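Local structure of putative xanthine dehydrogenase YAGS fad-binding subunit (Escherichia coli, 5G5G) at residues D93-A97 / L343-N347; H187-H193 / G239-K245; R272-N277 / Y650-M656. The protein carries the molybdenum–pterin cytosine dinucleotide centre of a periplasmic aldehyde oxidase and probably catalyses the oxidation of aldehydes. All blocks are in the same frame, centred on the assembly; numbering follows the deposited sequence.

Interaction 1 (D93-A97 / L343-N347); sequences DKNTA and LPEGN
The side chain of E345 reaches across to the backbone of T96 and A97, a single carboxylate oxygen accepting two consecutive peptide N-H groups and so tying a loop of the a/b hammerhead domain to one of the molybdopterin-binding domain. From CB the chain runs out straight, since CG lies anti to the backbone N (chi1 -173°) and the next torsion is extended as well. E345 CG comes within 4.1 Å of T96 CB, and E345 CD follows the same methine at 3.8 Å, the two side chains passing at a slant. At the tip, E345 OE1 receives A97 N at 2.9 Å, nearly in line with its C-O bond, and T96 N at 3.0 Å from above the carboxylate plane, the latter bond being more bent (132° at the hydrogen). E345 OE2 is held from its own segment: N347 ND2 donates to its anti side at 2.9 Å, with the oxygen lying in the amide plane of N347. Both grips fix the rotation of the carboxylate. With an alanine here, the N-H groups of T96 and A97 are likely to lose their shared acceptor, and N347 ND2 its carboxylate partner. Two waters donate to the carboxylate; a separate one, next to them, donates to K94 O at 2.7 Å and accepts from N347 ND2 at 3.0 Å.

Interaction 2 (H187-H193 / G239-K245); sequences HMAMEPH and GGGFGGK. With MCN (pterin cytosine dinucleotide), chain Y; MOS (dioxothiomolybdenum(VI) ion), chain Z.
G244 CA sits over the face of the H187 imidazole, 3.4 Å from the ring centroid and 9° off the normal, a CH-pi contact too close for any side chain at this glycine. In the ring plane, the edge of H187 faces F242 O, while its NE2 is bonded to A348 O. Packing is equally tight at the other end, where E191 CB lies 3.6 Å from G239 CA and a side chain on G239 would collide with it. There E191 OE1 accepts G239 N at 2.8 Å from above the carboxylate plane, and E191 N returns a bond to G239 O. K245, extended beyond CG, crosses E191 at about a right angle; K245 NZ donates to E191 O at 2.8 Å and to G240 O, with a weaker salt bridge to E191 OE1, which S209 OG also engages. On the way its CE rides over the face of H193, whose NE2 donates to G244 O at 2.9 Å. This glycine-rich loop, with a type I' turn from G241 to G244, is one of those that bind the molybdenum cofactor: G241 N and F242 N both donate to pterin O4', at 2.7 and 2.8 Å, and the pterin covers one face of the F242 ring, O4' over its centre. The contact is looser beside M190, whose backbone N meets G239 O through a water at 3.0 Å from that nitrogen, and whose side chain leads away to the iron-sulfur cluster.

Interaction 3 (R272-N277 / Y650-M656); sequences RPSIPN and YFVNHDM
N277 OD1 accepts the backbone N-H of F651 at 2.9 Å, in the carbonyl plane on a lone pair of OD1 and almost straight (169°), while N277 ND2 donates an N-H to a lone pair of F651 O at 3.1 Å. The side chain thus pairs with both polar groups of one residue, and this double grip holds the amide flat. CG is anti to the carbonyl carbon of N277 (chi1 -67°), which swings the amide toward 650-651. N277 ND2 also lies 3.5 Å from H654 CB, with amide and imidazole planes nearly perpendicular. P276 lies beside them, its CB 3.9 Å from H654 CB and its carbonyl oxygen at the edge of the F651 ring. H654 ND1 also makes a weak, bent bond of 2.8 Å to P273 O; its NE2 is hydrogen-bonded to an acidic side chain of another protein chain. P273 CA-H points at H654 O (CA to O 3.4 Å). At the far end, in the conformer described, M656 CE lies over the R272 guanidinium, 3.9 Å from R272 CZ. NH2 of that arginine bonds A189 O and the backbone of another protein chain. Such pairing of an asparagine amide with the N-H and C=O of a single residue imitates the bonding of a neighbouring strand; here it docks a short helical turn of one molybdopterin-binding family region on the end of a short hairpin strand in the other.

In the fold
Interaction 2 is the most deeply buried of the three and reaches the cofactor directly; interaction 1 is partly buried and watered, and interaction 3 is largely buried. Interactions 2 and 3 both border other subunits, interaction 3 two of them, whereas no other chain touches interaction 1. The chemistry follows place: glycine packing, imidazole faces and a lysine–glutamate pair in interaction 2, a carboxylate on backbone amides in interaction 1, an asparagine amide and prolines in interaction 3. P344 of interaction 1 packs on N277 O and F651 of interaction 3, and M188 CE of interaction 2 on D655 O and M656. Interactions 1 and 2 come near without touching.

Interaction 1 (D93-A97 / L343-N347)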
loop_
_atom_site.group_PDB
_atom_site.type_symbol
_atom_site.label_atom_id
_atom_site.label_comp_id
_atom_site.label_asym_id
_atom_site.label_seq_id
_atom_site.Cartn_x
_atom_site.Cartn_y
_atom_site.Cartn_z
ATOM N N ASP C 93 -8.481 26.104 -2.356
ATOM C CA ASP C 93 -9.191 26.030 -1.070
ATOM C C ASP C 93 -8.994 24.726 -0.265
ATOM O O ASP C 93 -9.260 24.690 0.929
ATOM C CB ASP C 93 -10.685 26.269 -1.314
ATOM C CG ASP C 93 -10.990 27.731 -1.680
ATOM O OD1 ASP C 93 -10.080 28.610 -1.656
ATOM O OD2 ASP C 93 -12.157 27.997 -1.986
ATOM N N LYS C 94 -8.500 23.681 -0.908
ATOM C CA LYS C 94 -8.317 22.402 -0.254
ATOM C C LYS C 94 -6.841 22.092 -0.019
ATOM O O LYS C 94 -6.495 20.947 0.311
ATOM C CB LYS C 94 -8.912 21.303 -1.115
ATOM C CG LYS C 94 -10.368 21.455 -1.501
ATOM C CD LYS C 94 -11.268 21.058 -0.392
ATOM C CE LYS C 94 -12.704 20.792 -0.908
ATOM N NZ LYS C 94 -13.304 21.981 -1.518
ATOM N N ASN C 95 -5.970 23.071 -0.233
ATOM C CA ASN C 95 -4.531 22.933 0.082
ATOM C C ASN C 95 -4.192 23.769 1.285
ATOM O O ASN C 95 -4.378 24.962 1.234
ATOM C CB ASN C 95 -3.669 23.371 -1.106
ATOM C CG ASN C 95 -3.828 22.455 -2.316
ATOM O OD1 ASN C 95 -4.261 22.917 -3.349
ATOM N ND2 ASN C 95 -3.499 21.155 -2.184
ATOM N N THR C 96 -3.749 23.162 2.374
ATOM C CA THR C 96 -3.260 23.903 3.521
ATOM C C THR C 96 -1.797 24.271 3.259
ATOM O O THR C 96 -1.491 25.451 3.160
ATOM C CB THR C 96 -3.362 23.113 4.836
ATOM O OG1 THR C 96 -4.738 22.786 5.040
ATOM C CG2 THR C 96 -2.845 23.898 6.008
ATOM N N ALA C 97 -0.924 23.277 3.141
ATOM C CA ALA C 97 0.431 23.547 2.701
ATOM C C ALA C 97 0.443 24.026 1.254
ATOM O O ALA C 97 -0.262 23.513 0.371
ATOM C CB ALA C 97 1.273 22.278 2.812
ATOM N N LEU C 343 4.769 18.776 10.964
ATOM C CA LEU C 343 4.864 17.629 10.093
ATOM C C LEU C 343 4.144 17.941 8.775
ATOM O O LEU C 343 3.502 18.981 8.641
ATOM C CB LEU C 343 4.209 16.442 10.767
ATOM C CG LEU C 343 4.928 15.857 11.977
ATOM C CD1 LEU C 343 4.024 14.895 12.719
ATOM C CD2 LEU C 343 6.217 15.153 11.576
ATOM N N PRO C 344 4.249 17.039 7.782
ATOM C CA PRO C 344 3.476 17.228 6.560
ATOM C C PRO C 344 1.958 17.367 6.836
ATOM O O PRO C 344 1.502 17.056 7.974
ATOM C CB PRO C 344 3.815 15.976 5.758
ATOM C CG PRO C 344 5.263 15.709 6.152
ATOM C CD PRO C 344 5.197 15.909 7.653
ATOM N N GLU C 345 1.239 17.859 5.847
ATOM C CA GLU C 345 -0.197 18.137 5.983
ATOM C C GLU C 345 -0.975 16.866 6.328
ATOM O O GLU C 345 -0.963 15.898 5.577
ATOM C CB GLU C 345 -0.787 18.687 4.677
ATOM C CG GLU C 345 -2.234 19.160 4.754
ATOM C CD GLU C 345 -2.723 19.664 3.418
ATOM O OE1 GLU C 345 -2.167 20.676 2.914
ATOM O OE2 GLU C 345 -3.682 19.078 2.890
ATOM N N GLY C 346 -1.725 16.926 7.417
ATOM C CA GLY C 346 -2.695 15.924 7.754
ATOM C C GLY C 346 -3.961 16.156 6.953
ATOM O O GLY C 346 -4.403 17.298 6.754
ATOM N N ASN C 347 -4.565 15.077 6.492
ATOM C CA ASN C 347 -5.807 15.227 5.748
ATOM C C ASN C 347 -6.496 13.870 5.621
ATOM O O ASN C 347 -6.065 12.870 6.211
ATOM C CB ASN C 347 -5.561 15.897 4.368
ATOM C CG ASN C 347 -6.663 16.885 3.985
ATOM O OD1 ASN C 347 -7.877 16.587 4.121
ATOM N ND2 ASN C 347 -6.265 18.005 3.450
HETATM O O HOH W 1 -4.336 19.112 0.283
HETATM O O HOH W 2 -8.184 19.934 2.210
HETATM O O HOH W 3 -1.667 21.051 0.334
HETATM O O HOH W 4 -5.619 19.954 6.449
#

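Interaction 2 (H187-H193 / G239-K245)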
loop_
_atom_site.group_PDB
_atom_site.type_symbol
_atom_site.label_atom_id
_atom_site.label_comp_id
_atom_site.label_asym_id
_atom_site.label_seq_id
_atom_site.Cartn_x
_atom_site.Cartn_y
_atom_site.Cartn_z
ATOM N N HIS C 187 -1.625 6.687 2.559
ATOM C CA HIS C 187 -2.549 6.036 1.623
ATOM C C HIS C 187 -1.915 4.866 0.880
ATOM O O HIS C 187 -2.502 3.796 0.716
ATOM C CB HIS C 187 -3.111 7.035 0.633
ATOM C CG HIS C 187 -3.570 8.283 1.288
ATOM N ND1 HIS C 187 -2.703 9.334 1.571
ATOM C CD2 HIS C 187 -4.779 8.643 1.762
ATOM C CE1 HIS C 187 -3.373 10.271 2.198
ATOM N NE2 HIS C 187 -4.636 9.882 2.317
ATOM N N MET C 188 -0.680 5.102 0.437
ATOM C CA MET C 188 0.067 4.121 -0.326
ATOM C C MET C 188 -0.707 3.598 -1.531
ATOM O O MET C 188 -0.641 2.418 -1.883
ATOM C CB MET C 188 0.506 2.929 0.537
ATOM C CG MET C 188 1.164 3.289 1.852
ATOM S SD MET C 188 2.781 4.061 1.697
ATOM C CE MET C 188 3.761 2.786 1.163
ATOM N N ALA C 189 -1.442 4.478 -2.215
ATOM C CA ALA C 189 -2.130 4.052 -3.440
ATOM C C ALA C 189 -1.093 3.573 -4.430
ATOM O O ALA C 189 -0.014 4.182 -4.541
ATOM C CB ALA C 189 -2.935 5.204 -4.045
ATOM N N MET C 190 -1.400 2.484 -5.134
ATOM C CA MET C 190 -0.351 1.803 -5.893
ATOM C C MET C 190 0.099 2.631 -7.069
ATOM O O MET C 190 1.229 2.483 -7.479
ATOM C CB MET C 190 -0.802 0.420 -6.315
ATOM C CG MET C 190 0.338 -0.519 -6.700
ATOM S SD MET C 190 1.597 -0.776 -5.439
ATOM C CE MET C 190 0.605 -1.170 -4.045
ATOM N N GLU C 191 -0.759 3.507 -7.614
ATOM C CA GLU C 191 -0.312 4.472 -8.631
ATOM C C GLU C 191 0.236 5.708 -7.942
ATOM O O GLU C 191 -0.512 6.435 -7.295
ATOM C CB GLU C 191 -1.445 4.834 -9.624
ATOM C CG GLU C 191 -1.047 5.854 -10.695
ATOM C CD GLU C 191 -2.241 6.576 -11.323
ATOM O OE1 GLU C 191 -3.365 6.568 -10.741
ATOM O OE2 GLU C 191 -2.032 7.165 -12.396
ATOM N N PRO C 192 1.534 6.002 -8.159
ATOM C CA PRO C 192 2.070 7.243 -7.656
ATOM C C PRO C 192 1.300 8.386 -8.274
ATOM O O PRO C 192 0.907 8.309 -9.466
ATOM C CB PRO C 192 3.545 7.221 -8.200
ATOM C CG PRO C 192 3.901 5.776 -8.309
ATOM C CD PRO C 192 2.579 5.179 -8.799
ATOM N N HIS C 193 1.185 9.476 -7.543
ATOM C CA HIS C 193 0.558 10.660 -8.085
ATOM C C HIS C 193 1.318 11.064 -9.361
ATOM O O HIS C 193 2.542 11.098 -9.390
ATOM C CB HIS C 193 0.629 11.826 -7.106
ATOM C CG HIS C 193 -0.190 11.652 -5.877
ATOM N ND1 HIS C 193 0.089 10.719 -4.909
ATOM C CD2 HIS C 193 -1.303 12.296 -5.461
ATOM C CE1 HIS C 193 -0.808 10.805 -3.948
ATOM N NE2 HIS C 193 -1.658 11.762 -4.250
ATOM N N GLY C 239 -5.354 4.728 -10.214
ATOM C CA GLY C 239 -4.806 3.597 -9.573
ATOM C C GLY C 239 -4.874 3.737 -8.067
ATOM O O GLY C 239 -3.855 3.579 -7.367
ATOM N N GLY C 240 -6.095 3.917 -7.543
ATOM C CA GLY C 240 -6.291 4.038 -6.111
ATOM C C GLY C 240 -6.058 5.442 -5.609
ATOM O O GLY C 240 -5.282 6.211 -6.193
ATOM N N GLY C 241 -6.730 5.806 -4.513
ATOM C CA GLY C 241 -6.545 7.114 -3.885
ATOM C C GLY C 241 -6.730 7.094 -2.363
ATOM O O GLY C 241 -5.875 7.584 -1.617
ATOM N N PHE C 242 -7.841 6.528 -1.947
ATOM C CA PHE C 242 -8.159 6.347 -0.520
ATOM C C PHE C 242 -8.183 7.662 0.263
ATOM O O PHE C 242 -7.917 7.690 1.487
ATOM C CB PHE C 242 -7.232 5.315 0.137
ATOM C CG PHE C 242 -7.078 4.085 -0.660
ATOM C CD1 PHE C 242 -8.104 3.144 -0.731
ATOM C CD2 PHE C 242 -5.942 3.893 -1.478
ATOM C CE1 PHE C 242 -7.983 2.019 -1.538
ATOM C CE2 PHE C 242 -5.821 2.776 -2.270
ATOM C CZ PHE C 242 -6.853 1.852 -2.334
ATOM N N GLY C 243 -8.531 8.763 -0.408
ATOM C CA GLY C 243 -8.502 10.102 0.184
ATOM C C GLY C 243 -7.320 10.954 -0.239
ATOM O O GLY C 243 -7.408 12.174 -0.246
ATOM N N GLY C 244 -6.246 10.275 -0.577
ATOM C CA GLY C 244 -4.998 10.904 -0.953
ATOM C C GLY C 244 -4.993 11.631 -2.268
ATOM O O GLY C 244 -4.029 12.359 -2.611
ATOM N N LYS C 245 -6.022 11.405 -3.061
ATOM C CA LYS C 245 -6.172 12.061 -4.341
ATOM C C LYS C 245 -7.464 12.833 -4.439
ATOM O O LYS C 245 -7.899 13.166 -5.514
ATOM C CB LYS C 245 -6.045 11.026 -5.477
ATOM C CG LYS C 245 -4.619 10.478 -5.591
ATOM C CD LYS C 245 -4.539 9.386 -6.620
ATOM C CE LYS C 245 -3.190 8.656 -6.584
ATOM N NZ LYS C 245 -3.090 7.521 -7.558
HETATM N N1 MCN Y . -21.524 0.180 -3.949
HETATM C C2 MCN Y . -22.610 -0.697 -4.401
HETATM N N3 MCN Y . -23.823 -0.196 -3.619
HETATM C C4 MCN Y . -23.974 0.688 -2.647
HETATM C C5 MCN Y . -22.744 1.532 -2.453
HETATM C C6 MCN Y . -21.628 1.199 -3.032
HETATM O O2 MCN Y . -22.611 -1.519 -5.158
HETATM N N4 MCN Y . -25.022 0.961 -1.956
HETATM C "C1'" MCN Y . -20.237 -0.277 -4.446
HETATM C C2D MCN Y . -20.027 0.102 -5.960
HETATM O "O2'" MCN Y . -19.122 -0.818 -6.564
HETATM C "C3'" MCN Y . -19.433 1.404 -5.772
HETATM C C4D MCN Y . -18.415 1.405 -4.543
HETATM O O4D MCN Y . -19.181 0.386 -3.738
HETATM O "O3'" MCN Y . -18.676 1.999 -6.887
HETATM C "C5'" MCN Y . -18.179 2.508 -3.692
HETATM O "O5'" MCN Y . -19.258 3.411 -3.621
HETATM P PA MCN Y . -19.296 4.424 -2.448
HETATM O O1A MCN Y . -20.356 5.465 -2.805
HETATM O O2A MCN Y . -19.333 3.706 -1.145
HETATM O O3A MCN Y . -17.792 5.180 -2.522
HETATM P PB MCN Y . -17.461 6.382 -3.495
HETATM O O1B MCN Y . -17.800 7.660 -2.858
HETATM O O2B MCN Y . -17.983 6.080 -4.861
HETATM O O3B MCN Y . -15.909 6.153 -3.596
HETATM C C10 MCN Y . -15.018 6.735 -2.551
HETATM C "C9'" MCN Y . -14.554 5.748 -1.540
HETATM C "C8'" MCN Y . -13.730 6.588 -0.419
HETATM S "S8'" MCN Y . -14.322 8.041 0.170
HETATM C "C7'" MCN Y . -12.581 6.178 -0.193
HETATM S "S7'" MCN Y . -11.448 7.081 0.855
HETATM C "C6'" MCN Y . -12.091 4.747 -0.573
HETATM C C7 MCN Y . -13.392 3.989 -1.121
HETATM O "O9'" MCN Y . -14.016 4.679 -2.127
HETATM N "N5'" MCN Y . -11.159 5.016 -1.790
HETATM C C4A MCN Y . -10.799 3.864 -2.675
HETATM N "N8'" MCN Y . -12.923 2.726 -1.729
HETATM C C4B MCN Y . -11.875 2.727 -2.579
HETATM N "N1'" MCN Y . -11.567 1.546 -3.255
HETATM C "C2'" MCN Y . -10.665 1.503 -4.323
HETATM N "N2'" MCN Y . -10.371 0.451 -4.922
HETATM N "N3'" MCN Y . -9.760 2.529 -4.339
HETATM C "C4'" MCN Y . -9.813 3.789 -3.765
HETATM O "O4'" MCN Y . -9.081 4.796 -3.786
HETATM MO MO MOS Z . -12.462 9.145 1.052
HETATM S S MOS Z . -11.083 9.846 2.777
HETATM O O1 MOS Z . -11.625 10.053 -0.240
HETATM O O2 MOS Z . -13.689 10.601 1.925
HETATM O O HOH W 5 -4.170 1.408 -5.231
#

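Interaction 3 (R272-N277 / Y650-M656)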
loop_
_atom_site.group_PDB
_atom_site.type_symbol
_atom_site.label_atom_id
_atom_site.label_comp_id
_atom_site.label_asym_id
_atom_site.label_seq_id
_atom_site.Cartn_x
_atom_site.Cartn_y
_atom_site.Cartn_z
ATOM N N ARG C 272 7.908 7.360 -5.454
ATOM C CA ARG C 272 7.342 6.702 -4.282
ATOM C C ARG C 272 8.015 7.194 -2.964
ATOM O O ARG C 272 7.289 7.473 -1.992
ATOM C CB ARG C 272 7.392 5.173 -4.405
ATOM C CG ARG C 272 6.797 4.428 -3.226
ATOM C CD ARG C 272 5.339 4.723 -2.986
ATOM N NE ARG C 272 4.564 4.247 -4.100
ATOM C CZ ARG C 272 3.261 4.387 -4.243
ATOM N NH1 ARG C 272 2.544 5.059 -3.322
ATOM N NH2 ARG C 272 2.685 3.858 -5.320
ATOM N N PRO C 273 9.347 7.256 -2.904
ATOM C CA PRO C 273 9.968 7.725 -1.643
ATOM C C PRO C 273 9.598 9.131 -1.183
ATOM O O PRO C 273 9.771 9.433 0.020
ATOM C CB PRO C 273 11.479 7.590 -1.892
ATOM C CG PRO C 273 11.634 6.722 -3.089
ATOM C CD PRO C 273 10.373 6.797 -3.871
ATOM N N SER C 274 9.112 9.970 -2.092
ATOM C CA SER C 274 8.684 11.325 -1.756
ATOM C C SER C 274 7.234 11.431 -1.318
ATOM O O SER C 274 6.858 12.451 -0.721
ATOM C CB SER C 274 8.865 12.254 -2.942
ATOM O OG SER C 274 7.880 12.030 -3.915
ATOM N N ILE C 275 6.429 10.418 -1.610
ATOM C CA ILE C 275 4.985 10.492 -1.418
ATOM C C ILE C 275 4.584 10.638 0.059
ATOM O O ILE C 275 3.860 11.545 0.382
ATOM C CB ILE C 275 4.204 9.415 -2.187
ATOM C CG1 ILE C 275 4.347 9.709 -3.690
ATOM C CG2 ILE C 275 2.727 9.413 -1.771
ATOM C CD1 ILE C 275 3.790 8.624 -4.570
ATOM N N PRO C 276 5.114 9.803 0.936
ATOM C CA PRO C 276 4.579 9.874 2.303
ATOM C C PRO C 276 4.760 11.230 3.034
ATOM O O PRO C 276 3.870 11.618 3.816
ATOM C CB PRO C 276 5.266 8.708 3.006
ATOM C CG PRO C 276 5.508 7.734 1.920
ATOM C CD PRO C 276 5.920 8.596 0.741
ATOM N N ASN C 277 5.889 11.933 2.795
ATOM C CA ASN C 277 6.099 13.275 3.323
ATOM C C ASN C 277 5.629 14.404 2.409
ATOM O O ASN C 277 5.226 15.444 2.914
ATOM C CB ASN C 277 7.564 13.529 3.769
ATOM C CG ASN C 277 7.965 12.716 4.957
ATOM O OD1 ASN C 277 7.663 13.066 6.111
ATOM N ND2 ASN C 277 8.605 11.617 4.708
ATOM N N TYR C 650 9.960 14.519 10.512
ATOM C CA TYR C 650 9.469 13.878 9.310
ATOM C C TYR C 650 9.116 12.433 9.566
ATOM O O TYR C 650 9.392 11.880 10.635
ATOM C CB TYR C 650 10.473 14.020 8.149
ATOM C CG TYR C 650 11.625 13.035 8.181
ATOM C CD1 TYR C 650 12.584 13.078 9.187
ATOM C CD2 TYR C 650 11.757 12.049 7.230
ATOM C CE1 TYR C 650 13.617 12.130 9.271
ATOM C CE2 TYR C 650 12.815 11.131 7.260
ATOM C CZ TYR C 650 13.732 11.172 8.301
ATOM O OH TYR C 650 14.763 10.268 8.341
ATOM N N PHE C 651 8.462 11.834 8.584
ATOM C CA PHE C 651 8.147 10.438 8.643
ATOM C C PHE C 651 9.307 9.637 8.082
ATOM O O PHE C 651 9.633 9.748 6.899
ATOM C CB PHE C 651 6.835 10.121 7.863
ATOM C CG PHE C 651 5.651 10.949 8.298
ATOM C CD1 PHE C 651 5.262 11.010 9.644
ATOM C CD2 PHE C 651 4.894 11.639 7.374
ATOM C CE1 PHE C 651 4.144 11.752 10.005
ATOM C CE2 PHE C 651 3.795 12.414 7.736
ATOM C CZ PHE C 651 3.417 12.460 9.069
ATOM N N VAL C 652 9.890 8.788 8.921
ATOM C CA VAL C 652 11.187 8.124 8.624
ATOM C C VAL C 652 11.090 6.991 7.603
ATOM O O VAL C 652 11.898 6.898 6.698
ATOM C CB VAL C 652 11.843 7.613 9.929
ATOM C CG1 VAL C 652 13.119 6.835 9.685
ATOM C CG2 VAL C 652 12.176 8.757 10.884
ATOM N N ASN C 653 10.079 6.134 7.776
ATOM C CA ASN C 653 9.925 4.959 6.992
ATOM C C ASN C 653 9.075 5.281 5.791
ATOM O O ASN C 653 7.956 4.755 5.623
ATOM C CB ASN C 653 9.327 3.813 7.865
ATOM C CG ASN C 653 8.007 4.174 8.471
ATOM O OD1 ASN C 653 7.715 5.339 8.774
ATOM N ND2 ASN C 653 7.174 3.184 8.602
ATOM N N HIS C 654 9.637 6.078 4.881
ATOM C CA HIS C 654 8.826 6.723 3.856
ATOM C C HIS C 654 8.900 6.094 2.468
ATOM O O HIS C 654 9.156 6.758 1.500
ATOM C CB HIS C 654 9.058 8.241 3.810
ATOM C CG HIS C 654 10.481 8.669 3.574
ATOM N ND1 HIS C 654 11.073 8.673 2.332
ATOM C CD2 HIS C 654 11.407 9.186 4.420
ATOM C CE1 HIS C 654 12.304 9.145 2.417
ATOM N NE2 HIS C 654 12.527 9.477 3.678
ATOM N N ASP C 655 8.609 4.804 2.400
ATOM C CA ASP C 655 8.512 4.098 1.152
ATOM C C ASP C 655 7.639 2.864 1.330
ATOM O O ASP C 655 7.043 2.668 2.410
ATOM C CB ASP C 655 9.893 3.828 0.555
ATOM C CG ASP C 655 10.722 2.870 1.381
ATOM O OD1 ASP C 655 10.180 1.870 1.918
ATOM O OD2 ASP C 655 11.920 3.141 1.514
ATOM N N MET C 656 7.541 2.077 0.261
ATOM C CA MET C 656 6.612 0.965 0.149
ATOM C C MET C 656 7.205 -0.322 0.767
ATOM O O MET C 656 6.510 -1.337 0.770
ATOM C CB MET C 656 6.206 0.852 -1.339
ATOM C CG MET C 656 5.258 -0.234 -1.812
ATOM S SD MET C 656 3.547 -0.146 -1.171
ATOM C CE MET C 656 2.827 1.129 -2.226
#